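Local coordinates for hypothetical protein (Mus musculus, PDB 1VKB), which is probably a gamma-glutamylamine cyclotransferase, an enzyme of the AIG2-like family that would release 5-oxoproline from gamma-glutamyl amines, at residues A[40-45]-A[76-81]; A[102-107]-A[121-126]. One frame throughout, in Å; residues are numbered along the deposited sequence.

The two contacts follow one another along the chain: contact 1, between 40-45 and 76-81, is closed before contact 2, between 102-107 and 121-126, begins. Both are antiparallel strand pairings in the same curled mixed sheet, their centres about 11 Å apart, and strand 40-48 also pairs with strand 101-109. Ile79 joins them directly. Its CD1 packs against Val122 CG1 and Val107 CG1, while its CG2 lies by Cys124 SG. Phe17 of strand 14-18 is also touched by side chains from both contacts. These contacts are consistent with a curled sheet round a shared apolar interior, as in the gamma-glutamyl cyclotransferase-like fold.

Contact 1. Residues A[40-45]-A[76-81]; sequences AAFRGR and TGEIYE
The ring of Phe42 meets that of Tyr80 edge-to-face, its edge toward the tyrosine face, with centroids 5.5 Å apart and planes turned 75° from each other. With CG anti to the backbone N (chi1 179°), the ring is carried forward along its own strand, with the backbone N of Gly44 over the centre of one face. CB of Phe42 sits 3.7 Å from Tyr80 CE2, CD1 lies near both CZ and OH of Tyr80, and CE1 reaches the side of Glu78, 3.9 Å from CG. Tyr80 OH in turn donates to Glu78 OE1 (2.8 Å), coming from above the carboxylate plane; the same oxygen also accepts the backbone N-H of Arg24, whose side chain makes a cation-pi contact with Phe42. Replacing Tyr80 by a leucine would probably leave Glu78 OE1 without its hydroxyl partner and the edge of Phe42 without an aromatic face to rest on.

On the face that carries Ala41 and Glu81, Arg43 reaches from the bulge to put NH2 2.9 Å from Glu81 OE1 in a salt bridge. The bond is almost straight (178°) and lies in the guanidinium plane, although the carboxylate is turned steeply against it; Glu81 OE1 accepts with its anti lone pair. Ala41 CB lies over one guanidinium face, offset toward its rim.

The backbone ladder is interrupted by a classic beta bulge. Arg43 N bonds to Ile79 O at 2.8 Å, and Gly44 N reaches the same oxygen in a weak bond. Gly44 has backbone angles that would press a CB against the preceding carbonyl, which accounts for glycine here. Across the strands, aromatic packing and the ion pair at Glu81 thus hold the side chains, while the tyrosine-glutamate bond braces 76-81 from within.

Contact 2. Residues A[102-107]-A[121-126]; sequences RTALQV and SVQCFV
Arg102 and Phe125 form a cation-pi pair: the guanidinium CZ stands 4.5 Å from the ring centroid, only 4° off the ring normal. NH1 comes closest, over the centre of the face, and the two planes are 68° apart, so the guanidinium points an edge at the ring instead of stacking flat. A bend at chi3 (46°) brings it there after CG and CD have passed alongside Phe125 CB and CG, while NH2 turns to a salt bridge with Asp91.

Among polar side chains, Gln106 NE2 donates to Ser121 OG at 3.0 Å, nearly in its own amide plane. Gln123, folded at chi2, lays its amide beside the Ala104–Gln106 backbone.

The opposite face is largely apolar, except for Thr103 OG1, hydrogen-bonded to Thr128 OG1 at one end. Leu105 CD1 meets Val126 CG2 at 3.8 Å, the two chains crossing at about a right angle, and Val107 CG2 touches Cys124 SG at 3.9 Å. Phe17 and Ile79 pack on Val107 and Cys124, and Leu105 on Phe52.

Paired backbone bonds join Thr103 with Val126, Leu105 with Cys124 and Val107 with Val122, a regular antiparallel ladder within the curled mixed sheet, consistent with the gamma-glutamyl cyclotransferase-like fold.

Contact 1. Residues A[40-45]-A[76-81]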
ATOM      1  N   ALA A  40       8.059   3.430  12.468  1.00 18.80           N
ATOM      2  CA  ALA A  40       7.700   2.376  11.556  1.00 17.38           C
ATOM      3  C   ALA A  40       8.857   1.408  11.544  1.00 22.38           C
ATOM      4  O   ALA A  40       9.984   1.812  11.242  1.00 24.74           O
ATOM      5  CB  ALA A  40       7.450   2.917  10.196  1.00 18.79           C
ATOM      6  N   ALA A  41       8.612   0.158  11.938  1.00 17.02           N
ATOM      7  CA  ALA A  41       9.666  -0.846  11.909  1.00 16.57           C
ATOM      8  C   ALA A  41       9.354  -1.906  10.870  1.00 18.75           C
ATOM      9  O   ALA A  41       8.284  -2.531  10.911  1.00 14.38           O
ATOM     10  CB  ALA A  41       9.800  -1.492  13.265  1.00 20.79           C
ATOM     11  N   PHE A  42      10.285  -2.139   9.954  1.00 17.46           N
ATOM     12  CA  PHE A  42      10.137  -3.238   8.976  1.00 15.51           C
ATOM     13  C   PHE A  42      10.106  -4.592   9.633  1.00 17.55           C
ATOM     14  O   PHE A  42      10.960  -4.904  10.466  1.00 18.04           O
ATOM     15  CB  PHE A  42      11.272  -3.161   7.938  1.00 17.86           C
ATOM     16  CG  PHE A  42      11.238  -4.244   6.907  1.00 21.28           C
ATOM     17  CD1 PHE A  42      10.413  -4.136   5.788  1.00 20.02           C
ATOM     18  CD2 PHE A  42      12.037  -5.375   7.045  1.00 22.33           C
ATOM     19  CE1 PHE A  42      10.410  -5.118   4.812  1.00 20.73           C
ATOM     20  CE2 PHE A  42      12.010  -6.382   6.076  1.00 25.53           C
ATOM     21  CZ  PHE A  42      11.196  -6.260   4.974  1.00 19.15           C
ATOM     22  N   ARG A  43       9.118  -5.401   9.280  1.00 14.07           N
ATOM     23  CA  ARG A  43       8.995  -6.754   9.808  1.00 16.53           C
ATOM     24  C   ARG A  43       9.163  -7.880   8.784  1.00 18.41           C
ATOM     25  O   ARG A  43       9.614  -8.991   9.126  1.00 20.37           O
ATOM     26  CB  ARG A  43       7.644  -6.893  10.489  1.00 16.52           C
ATOM     27  CG  ARG A  43       7.525  -6.057  11.750  1.00 19.69           C
ATOM     28  CD  ARG A  43       8.445  -6.535  12.849  1.00 21.24           C
ATOM     29  NE  ARG A  43       8.267  -5.706  14.026  1.00 20.41           N
ATOM     30  CZ  ARG A  43       9.200  -4.990  14.596  1.00 27.72           C
ATOM     31  NH1 ARG A  43      10.443  -5.027  14.169  1.00 24.36           N
ATOM     32  NH2 ARG A  43       8.883  -4.245  15.639  1.00 27.42           N
ATOM     33  N   GLY A  44       8.814  -7.626   7.536  1.00 17.88           N
ATOM     34  CA  GLY A  44       9.012  -8.649   6.510  1.00 18.02           C
ATOM     35  C   GLY A  44       8.211  -8.414   5.250  1.00 19.67           C
ATOM     36  O   GLY A  44       7.787  -7.298   4.958  1.00 18.54           O
ATOM     37  N   ARG A  45       8.045  -9.469   4.479  1.00 18.68           N
ATOM     38  CA  ARG A  45       7.370  -9.412   3.180  1.00 19.05           C
ATOM     39  C   ARG A  45       6.168 -10.313   3.234  1.00 19.52           C
ATOM     40  O   ARG A  45       6.191 -11.363   3.918  1.00 17.38           O
ATOM     41  CB  ARG A  45       8.294  -9.913   2.082  1.00 21.02           C
ATOM     42  CG  ARG A  45       9.488  -9.024   1.779  1.00 29.04           C
ATOM     43  CD  ARG A  45      10.359  -9.553   0.639  1.00 27.56           C
ATOM     44  NE  ARG A  45      10.922 -10.887   0.932  1.00 46.47           N
ATOM     45  CZ  ARG A  45      10.510 -12.058   0.408  1.00 47.00           C
ATOM     46  NH1 ARG A  45       9.502 -12.118  -0.460  1.00 43.86           N
ATOM     47  NH2 ARG A  45      11.119 -13.190   0.764  1.00 45.34           N
ATOM     48  N   THR A  76       1.721  -8.419  -3.506  1.00 16.48           N
ATOM     49  CA  THR A  76       2.887  -8.519  -2.636  1.00 16.11           C
ATOM     50  C   THR A  76       3.197  -7.154  -2.033  1.00 17.50           C
ATOM     51  O   THR A  76       2.849  -6.095  -2.588  1.00 17.20           O
ATOM     52  CB  THR A  76       4.150  -9.061  -3.416  1.00 21.16           C
ATOM     53  OG1 THR A  76       4.523  -8.151  -4.451  1.00 24.08           O
ATOM     54  CG2 THR A  76       3.856 -10.342  -4.138  1.00 28.15           C
ATOM     55  N   GLY A  77       3.889  -7.170  -0.905  1.00 16.35           N
ATOM     56  CA  GLY A  77       4.243  -5.928  -0.245  1.00 17.21           C
ATOM     57  C   GLY A  77       5.019  -6.220   1.000  1.00 16.34           C
ATOM     58  O   GLY A  77       5.578  -7.316   1.183  1.00 15.84           O
ATOM     59  N   GLU A  78       5.078  -5.201   1.836  1.00 15.76           N
ATOM     60  CA  GLU A  78       5.918  -5.232   3.006  1.00 14.03           C
ATOM     61  C   GLU A  78       5.074  -4.991   4.249  1.00 16.14           C
ATOM     62  O   GLU A  78       4.187  -4.142   4.281  1.00 15.28           O
ATOM     63  CB  GLU A  78       7.014  -4.193   2.903  1.00 14.21           C
ATOM     64  CG  GLU A  78       8.006  -4.509   1.784  1.00 16.86           C
ATOM     65  CD  GLU A  78       8.974  -3.402   1.529  1.00 24.33           C
ATOM     66  OE1 GLU A  78       8.786  -2.261   2.023  1.00 18.70           O
ATOM     67  OE2 GLU A  78       9.915  -3.692   0.806  1.00 20.79           O
ATOM     68  N   ILE A  79       5.421  -5.725   5.288  1.00 15.43           N
ATOM     69  CA  ILE A  79       4.798  -5.576   6.617  1.00 14.28           C
ATOM     70  C   ILE A  79       5.650  -4.713   7.526  1.00 16.24           C
ATOM     71  O   ILE A  79       6.850  -4.969   7.696  1.00 16.54           O
ATOM     72  CB  ILE A  79       4.571  -6.944   7.239  1.00 15.55           C
ATOM     73  CG1 ILE A  79       3.756  -7.851   6.286  1.00 20.46           C
ATOM     74  CG2 ILE A  79       3.911  -6.811   8.592  1.00 17.88           C
ATOM     75  CD1 ILE A  79       3.775  -9.307   6.696  1.00 21.76           C
ATOM     76  N   TYR A  80       5.013  -3.700   8.127  1.00 15.61           N
ATOM     77  CA  TYR A  80       5.661  -2.849   9.141  1.00 15.32           C
ATOM     78  C   TYR A  80       4.872  -2.876  10.409  1.00 15.94           C
ATOM     79  O   TYR A  80       3.660  -3.038  10.379  1.00 15.68           O
ATOM     80  CB  TYR A  80       5.743  -1.371   8.675  1.00 16.73           C
ATOM     81  CG  TYR A  80       6.723  -1.194   7.557  1.00 14.51           C
ATOM     82  CD1 TYR A  80       6.381  -1.562   6.269  1.00 21.63           C
ATOM     83  CD2 TYR A  80       7.976  -0.658   7.785  1.00 17.01           C
ATOM     84  CE1 TYR A  80       7.279  -1.432   5.226  1.00 20.55           C
ATOM     85  CE2 TYR A  80       8.898  -0.539   6.748  1.00 18.08           C
ATOM     86  CZ  TYR A  80       8.523  -0.930   5.470  1.00 19.20           C
ATOM     87  OH  TYR A  80       9.407  -0.850   4.420  1.00 22.91           O
ATOM     88  N   GLU A  81       5.548  -2.678  11.529  1.00 16.08           N
ATOM     89  CA  GLU A  81       4.858  -2.378  12.778  1.00 16.09           C
ATOM     90  C   GLU A  81       5.023  -0.881  13.020  1.00 16.78           C
ATOM     91  O   GLU A  81       6.166  -0.390  13.047  1.00 16.63           O
ATOM     92  CB  GLU A  81       5.408  -3.226  13.931  1.00 15.26           C
ATOM     93  CG  GLU A  81       4.560  -3.082  15.159  1.00 16.75           C
ATOM     94  CD  GLU A  81       4.946  -4.009  16.302  1.00 32.91           C
ATOM     95  OE1 GLU A  81       6.148  -4.184  16.554  1.00 34.43           O
ATOM     96  OE2 GLU A  81       4.035  -4.537  16.966  1.00 23.98           O
TER

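Contact 2. Residues A[102-107]-A[121-126]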
ATOM      1  N   ARG A 102      -8.637   3.080   4.923  1.00 16.80           N
ATOM      2  CA  ARG A 102      -7.813   2.109   5.572  1.00 16.38           C
ATOM      3  C   ARG A 102      -8.651   0.894   5.935  1.00 17.66           C
ATOM      4  O   ARG A 102      -9.683   1.020   6.636  1.00 16.75           O
ATOM      5  CB  ARG A 102      -7.211   2.720   6.832  1.00 16.06           C
ATOM      6  CG  ARG A 102      -6.324   1.724   7.619  1.00 14.86           C
ATOM      7  CD  ARG A 102      -5.240   2.369   8.478  1.00 17.76           C
ATOM      8  NE  ARG A 102      -5.641   3.524   9.301  1.00 15.27           N
ATOM      9  CZ  ARG A 102      -6.257   3.442  10.508  1.00 19.98           C
ATOM     10  NH1 ARG A 102      -6.699   2.302  11.003  1.00 16.82           N
ATOM     11  NH2 ARG A 102      -6.519   4.528  11.179  1.00 18.85           N
ATOM     12  N   THR A 103      -8.183  -0.280   5.523  1.00 15.98           N
ATOM     13  CA  THR A 103      -8.931  -1.530   5.647  1.00 19.94           C
ATOM     14  C   THR A 103      -8.047  -2.624   6.235  1.00 18.84           C
ATOM     15  O   THR A 103      -6.897  -2.727   5.879  1.00 21.96           O
ATOM     16  CB  THR A 103      -9.409  -1.925   4.219  1.00 24.22           C
ATOM     17  OG1 THR A 103     -10.273  -0.888   3.702  1.00 23.95           O
ATOM     18  CG2 THR A 103     -10.281  -3.092   4.301  1.00 28.26           C
ATOM     19  N   ALA A 104      -8.572  -3.454   7.144  1.00 18.28           N
ATOM     20  CA  ALA A 104      -7.734  -4.477   7.806  1.00 16.80           C
ATOM     21  C   ALA A 104      -7.833  -5.722   6.920  1.00 19.46           C
ATOM     22  O   ALA A 104      -8.942  -6.109   6.588  1.00 18.73           O
ATOM     23  CB  ALA A 104      -8.276  -4.769   9.151  1.00 22.37           C
ATOM     24  N   LEU A 105      -6.714  -6.297   6.481  1.00 17.19           N
ATOM     25  CA  LEU A 105      -6.721  -7.479   5.637  1.00 18.82           C
ATOM     26  C   LEU A 105      -5.747  -8.534   6.168  1.00 17.94           C
ATOM     27  O   LEU A 105      -4.768  -8.211   6.825  1.00 18.82           O
ATOM     28  CB  LEU A 105      -6.286  -7.120   4.201  1.00 20.52           C
ATOM     29  CG  LEU A 105      -7.051  -6.117   3.346  1.00 23.84           C
ATOM     30  CD1 LEU A 105      -6.317  -5.963   1.984  1.00 25.19           C
ATOM     31  CD2 LEU A 105      -8.503  -6.594   3.160  1.00 31.45           C
ATOM     32  N   GLN A 106      -6.009  -9.790   5.840  1.00 17.34           N
ATOM     33  CA  GLN A 106      -5.102 -10.882   6.177  1.00 17.27           C
ATOM     34  C   GLN A 106      -3.996 -10.936   5.140  1.00 16.55           C
ATOM     35  O   GLN A 106      -4.267 -10.978   3.936  1.00 17.78           O
ATOM     36  CB  GLN A 106      -5.827 -12.217   6.182  1.00 17.99           C
ATOM     37  CG  GLN A 106      -5.014 -13.352   6.673  1.00 26.39           C
ATOM     38  CD  GLN A 106      -5.794 -14.672   6.605  1.00 40.19           C
ATOM     39  OE1 GLN A 106      -6.905 -14.718   6.058  1.00 31.17           O
ATOM     40  NE2 GLN A 106      -5.210 -15.738   7.135  1.00 29.18           N
ATOM     41  N   VAL A 107      -2.756 -11.024   5.639  1.00 16.13           N
ATOM     42  CA  VAL A 107      -1.537 -11.042   4.812  1.00 15.71           C
ATOM     43  C   VAL A 107      -0.749 -12.314   5.107  1.00 15.73           C
ATOM     44  O   VAL A 107      -0.451 -12.648   6.248  1.00 17.54           O
ATOM     45  CB  VAL A 107      -0.673  -9.785   5.049  1.00 12.88           C
ATOM     46  CG1 VAL A 107       0.660  -9.875   4.337  1.00 19.17           C
ATOM     47  CG2 VAL A 107      -1.443  -8.496   4.665  1.00 16.94           C
ATOM     48  N   SER A 121       0.146 -16.097   8.765  1.00 20.51           N
ATOM     49  CA  SER A 121      -0.427 -14.833   8.289  1.00 20.29           C
ATOM     50  C   SER A 121      -0.537 -13.827   9.389  1.00 22.32           C
ATOM     51  O   SER A 121      -0.483 -14.179  10.570  1.00 16.60           O
ATOM     52  CB  SER A 121      -1.803 -15.065   7.701  1.00 23.58           C
ATOM     53  OG  SER A 121      -2.670 -15.573   8.670  1.00 29.09           O
ATOM     54  N   VAL A 122      -0.735 -12.566   9.005  1.00 18.88           N
ATOM     55  CA  VAL A 122      -0.860 -11.509   9.987  1.00 20.55           C
ATOM     56  C   VAL A 122      -1.938 -10.553   9.512  1.00 19.08           C
ATOM     57  O   VAL A 122      -2.029 -10.273   8.330  1.00 16.62           O
ATOM     58  CB  VAL A 122       0.482 -10.787  10.172  1.00 22.04           C
ATOM     59  CG1 VAL A 122       0.975 -10.251   8.924  1.00 28.87           C
ATOM     60  CG2 VAL A 122       0.367  -9.640  11.207  1.00 34.73           C
ATOM     61  N   GLN A 123      -2.744 -10.043  10.436  1.00 18.10           N
ATOM     62  CA  GLN A 123      -3.722  -9.013  10.044  1.00 17.51           C
ATOM     63  C   GLN A 123      -3.021  -7.666  10.000  1.00 16.46           C
ATOM     64  O   GLN A 123      -2.358  -7.272  10.963  1.00 16.83           O
ATOM     65  CB  GLN A 123      -4.893  -8.920  11.038  1.00 19.07           C
ATOM     66  CG  GLN A 123      -6.094  -8.151  10.467  1.00 27.24           C
ATOM     67  CD  GLN A 123      -7.000  -9.054   9.595  1.00 22.61           C
ATOM     68  OE1 GLN A 123      -6.727 -10.232   9.444  1.00 27.02           O
ATOM     69  NE2 GLN A 123      -8.075  -8.494   9.065  1.00 42.31           N
ATOM     70  N   CYS A 124      -3.217  -6.907   8.909  1.00 16.46           N
ATOM     71  CA  CYS A 124      -2.545  -5.643   8.705  1.00 14.74           C
ATOM     72  C   CYS A 124      -3.547  -4.635   8.163  1.00 14.90           C
ATOM     73  O   CYS A 124      -4.412  -5.003   7.383  1.00 16.54           O
ATOM     74  CB  CYS A 124      -1.492  -5.779   7.619  1.00 15.39           C
ATOM     75  SG  CYS A 124      -0.133  -6.906   7.985  1.00 17.28           S
ATOM     76  N   PHE A 125      -3.409  -3.390   8.558  1.00 12.86           N
ATOM     77  CA  PHE A 125      -4.079  -2.325   7.875  1.00 12.48           C
ATOM     78  C   PHE A 125      -3.437  -2.140   6.464  1.00 14.91           C
ATOM     79  O   PHE A 125      -2.204  -2.136   6.287  1.00 15.86           O
ATOM     80  CB  PHE A 125      -3.983  -1.008   8.625  1.00 13.77           C
ATOM     81  CG  PHE A 125      -4.802  -0.957   9.893  1.00 11.97           C
ATOM     82  CD1 PHE A 125      -6.154  -1.265   9.903  1.00 16.78           C
ATOM     83  CD2 PHE A 125      -4.190  -0.606  11.100  1.00 14.43           C
ATOM     84  CE1 PHE A 125      -6.876  -1.251  11.110  1.00 18.05           C
ATOM     85  CE2 PHE A 125      -4.944  -0.579  12.279  1.00 13.65           C
ATOM     86  CZ  PHE A 125      -6.260  -0.901  12.268  1.00 15.92           C
ATOM     87  N   VAL A 126      -4.298  -1.876   5.497  1.00 14.69           N
ATOM     88  CA  VAL A 126      -3.872  -1.644   4.106  1.00 17.71           C
ATOM     89  C   VAL A 126      -4.694  -0.478   3.579  1.00 15.08           C
ATOM     90  O   VAL A 126      -5.881  -0.365   3.933  1.00 15.20           O
ATOM     91  CB  VAL A 126      -4.166  -2.889   3.225  1.00 17.27           C
ATOM     92  CG1 VAL A 126      -3.641  -2.667   1.798  1.00 17.76           C
ATOM     93  CG2 VAL A 126      -3.508  -4.127   3.810  1.00 17.01           C
TER